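Local coordinates for protein thymidylate synthase thyX (Helicobacter pylori, PDB 3N3Y) that probably catalyses the reductive methylation of dUMP to dTMP, using FAD as cofactor, methylenetetrahydrofolate as methyl donor and NADPH as reductant, at residues Thr17-Ala22 / Glu61-Asn66. Sequence-based numbering, arbitrary orientation.
With FAD (flavin-adenine dinucleotide), chain K.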
# COMPACT_ATOMS: atom_id res chain seq x y z
N THR A 17 8.47 -9.78 16.11
CA THR A 17 8.17 -8.70 17.02
C THR A 17 7.55 -9.27 18.28
O THR A 17 6.55 -10.00 18.22
CB THR A 17 7.18 -7.70 16.39
OG1 THR A 17 7.78 -7.07 15.25
CG2 THR A 17 6.81 -6.62 17.38
N PRO A 18 8.14 -8.95 19.44
CA PRO A 18 7.58 -9.40 20.73
C PRO A 18 6.10 -9.06 20.76
O PRO A 18 5.74 -7.98 20.31
CB PRO A 18 8.34 -8.55 21.75
CG PRO A 18 9.63 -8.22 21.11
CD PRO A 18 9.35 -8.13 19.61
N LEU A 19 5.27 -9.97 21.25
CA LEU A 19 3.82 -9.75 21.35
C LEU A 19 3.41 -8.49 22.13
O LEU A 19 2.38 -7.89 21.84
CB LEU A 19 3.14 -10.95 22.02
CG LEU A 19 2.62 -12.11 21.18
CD1 LEU A 19 1.93 -13.11 22.08
CD2 LEU A 19 1.67 -11.62 20.11
N ASP A 20 4.18 -8.12 23.14
CA ASP A 20 3.80 -6.98 23.98
C ASP A 20 3.69 -5.71 23.14
O ASP A 20 2.91 -4.82 23.46
CB ASP A 20 4.79 -6.78 25.12
CG ASP A 20 6.21 -6.54 24.61
OD1 ASP A 20 6.62 -5.35 24.53
OD2 ASP A 20 6.90 -7.54 24.28
N ILE A 21 4.47 -5.62 22.07
CA ILE A 21 4.34 -4.48 21.16
C ILE A 21 2.88 -4.33 20.73
O ILE A 21 2.33 -3.23 20.72
CB ILE A 21 5.23 -4.61 19.92
CG1 ILE A 21 6.71 -4.55 20.33
CG2 ILE A 21 4.93 -3.49 18.94
CD1 ILE A 21 6.99 -3.51 21.37
N ALA A 22 2.25 -5.46 20.41
CA ALA A 22 0.86 -5.45 19.98
C ALA A 22 -0.07 -5.03 21.11
O ALA A 22 -0.89 -4.13 20.92
CB ALA A 22 0.46 -6.80 19.43
N GLU A 61 -0.90 -5.01 12.70
CA GLU A 61 0.15 -4.59 11.79
C GLU A 61 1.45 -4.26 12.51
O GLU A 61 2.49 -4.15 11.89
CB GLU A 61 -0.30 -3.37 10.99
CG GLU A 61 -1.47 -3.62 10.06
CD GLU A 61 -1.97 -2.33 9.46
OE1 GLU A 61 -1.34 -1.27 9.70
OE2 GLU A 61 -3.01 -2.36 8.76
N HIS A 62 1.38 -4.10 13.83
CA HIS A 62 2.60 -3.78 14.58
C HIS A 62 3.50 -4.99 14.75
O HIS A 62 4.68 -4.83 15.04
CB HIS A 62 2.27 -3.18 15.96
CG HIS A 62 1.49 -1.91 15.88
ND1 HIS A 62 2.09 -0.69 15.65
CD2 HIS A 62 0.16 -1.67 15.98
CE1 HIS A 62 1.16 0.25 15.63
NE2 HIS A 62 -0.02 -0.32 15.83
N LEU A 63 2.93 -6.18 14.58
CA LEU A 63 3.72 -7.43 14.58
C LEU A 63 4.27 -7.73 13.19
O LEU A 63 3.51 -7.87 12.23
CB LEU A 63 2.87 -8.60 15.07
CG LEU A 63 2.18 -8.36 16.43
CD1 LEU A 63 1.28 -9.51 16.82
CD2 LEU A 63 3.23 -8.10 17.51
N TYR A 64 5.59 -7.82 13.10
CA TYR A 64 6.30 -8.03 11.84
C TYR A 64 7.15 -9.30 11.88
O TYR A 64 7.81 -9.58 12.87
CB TYR A 64 7.25 -6.86 11.63
CG TYR A 64 7.59 -6.58 10.19
CD1 TYR A 64 6.59 -6.42 9.24
CD2 TYR A 64 8.92 -6.43 9.79
CE1 TYR A 64 6.90 -6.14 7.92
CE2 TYR A 64 9.25 -6.15 8.46
CZ TYR A 64 8.22 -6.00 7.53
OH TYR A 64 8.52 -5.70 6.22
N TYR A 65 7.16 -10.05 10.79
CA TYR A 65 7.93 -11.30 10.73
C TYR A 65 8.90 -11.33 9.56
O TYR A 65 8.51 -11.11 8.42
CB TYR A 65 6.99 -12.48 10.61
CG TYR A 65 5.98 -12.52 11.72
CD1 TYR A 65 6.31 -13.09 12.96
CD2 TYR A 65 4.72 -12.00 11.55
CE1 TYR A 65 5.38 -13.15 13.98
CE2 TYR A 65 3.78 -12.04 12.56
CZ TYR A 65 4.12 -12.60 13.78
OH TYR A 65 3.18 -12.64 14.78
N ASN A 66 10.17 -11.60 9.86
CA ASN A 66 11.19 -11.82 8.83
C ASN A 66 11.47 -13.30 8.60
O ASN A 66 12.04 -13.98 9.45
CB ASN A 66 12.49 -11.13 9.22
CG ASN A 66 12.27 -9.71 9.70
OD1 ASN A 66 12.18 -9.45 10.90
ND2 ASN A 66 12.17 -8.78 8.75
PA FAD K . -7.16 1.03 4.61
O1A FAD K . -7.75 1.85 3.48
O2A FAD K . -6.01 1.71 5.33
O5B FAD K . -6.64 -0.36 4.03
C5B FAD K . -7.47 -1.11 3.16
C4B FAD K . -7.10 -2.57 3.34
O4B FAD K . -5.75 -2.74 2.96
C3B FAD K . -7.18 -2.97 4.81
O3B FAD K . -8.45 -3.50 5.14
C2B FAD K . -6.07 -3.98 4.96
O2B FAD K . -6.52 -5.24 4.51
C1B FAD K . -5.07 -3.54 3.91
N9A FAD K . -3.91 -2.80 4.43
C8A FAD K . -3.59 -1.49 4.20
N7A FAD K . -2.42 -1.22 4.83
C5A FAD K . -2.00 -2.35 5.45
C6A FAD K . -0.89 -2.65 6.24
N6A FAD K . 0.11 -1.78 6.34
N1A FAD K . -0.74 -3.92 6.74
C2A FAD K . -1.68 -4.89 6.48
N3A FAD K . -2.78 -4.59 5.71
C4A FAD K . -2.93 -3.35 5.20
N1 FAD K . -7.79 3.81 14.89
C2 FAD K . -7.07 4.09 16.04
O2 FAD K . -5.87 4.28 15.98
N3 FAD K . -7.70 4.15 17.26
C4 FAD K . -9.05 3.94 17.36
O4 FAD K . -9.58 4.00 18.46
C4X FAD K . -9.80 3.67 16.21
N5 FAD K . -11.17 3.46 16.31
C5X FAD K . -11.88 3.20 15.16
C6 FAD K . -13.26 3.00 15.24
C7 FAD K . -14.00 2.74 14.10
C7M FAD K . -15.48 2.52 14.21
C8 FAD K . -13.36 2.67 12.86
C8M FAD K . -14.16 2.38 11.62
C9 FAD K . -11.98 2.87 12.76
C9A FAD K . -11.24 3.13 13.91
N10 FAD K . -9.87 3.34 13.82
C10 FAD K . -9.16 3.61 14.97
C1' FAD K . -9.15 3.32 12.50
C2' FAD K . -8.84 1.92 11.96
O2' FAD K . -7.99 1.24 12.87
C3' FAD K . -8.17 2.01 10.58
O3' FAD K . -6.91 2.65 10.65
C4' FAD K . -9.03 2.70 9.53
O4' FAD K . -10.35 2.25 9.68
C5' FAD K . -8.62 2.25 8.15
O5' FAD K . -9.03 0.90 8.01
P FAD K . -8.29 -0.11 6.99
O1P FAD K . -9.06 -1.41 6.89
O2P FAD K . -6.88 -0.32 7.46
O3P FAD K . -8.40 0.64 5.57
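Thr17 meets Leu63 and Tyr64 where two antiparallel strands of the ThyX sheet, 10-16 and 64-73, come to the end of their pairing. Just past strand 10-16 the Thr17 side chain adds a bond to the weakening backbone pairing. OG1 accepts the N-H of Tyr64 at 3.2 Å, and the bond is fairly straight at 157°. Thr17 N still reaches Tyr64 O, in a weak and bent bond. With chi1 at -64°, CG2 lies anti to the backbone N. The methyl points away from the hydroxyl bond and rests 3.6 Å from His62 O and against CD2 of Leu63.

The chain then turns into helix 20-30, and Leu63 packs against Pro18, Leu19 and Ala22 of this turn. CD2 of Leu63 sits 3.6 Å from Ala22 CB and also approaches Pro18 O. The other methyl, CD1, meets Leu19 CD2 at 3.9 Å, where the two leucine side chains run at a slant to each other. Ala172 packs against Leu63 as well. Ile21 lies across His62 at about a right angle, CG2 against CB. The imidazole itself is held by Ser89 and Ser169 of a second subunit.

Both segments border ligand sites of the tetramer. Pro18 touches dUMP. Glu61 forms salt bridges through OE2 with Arg173 and through OE1 with Arg84 of a third subunit. Its carboxylate lies flat over the FAD adenine face, with OE2 3.3 Å from C6A.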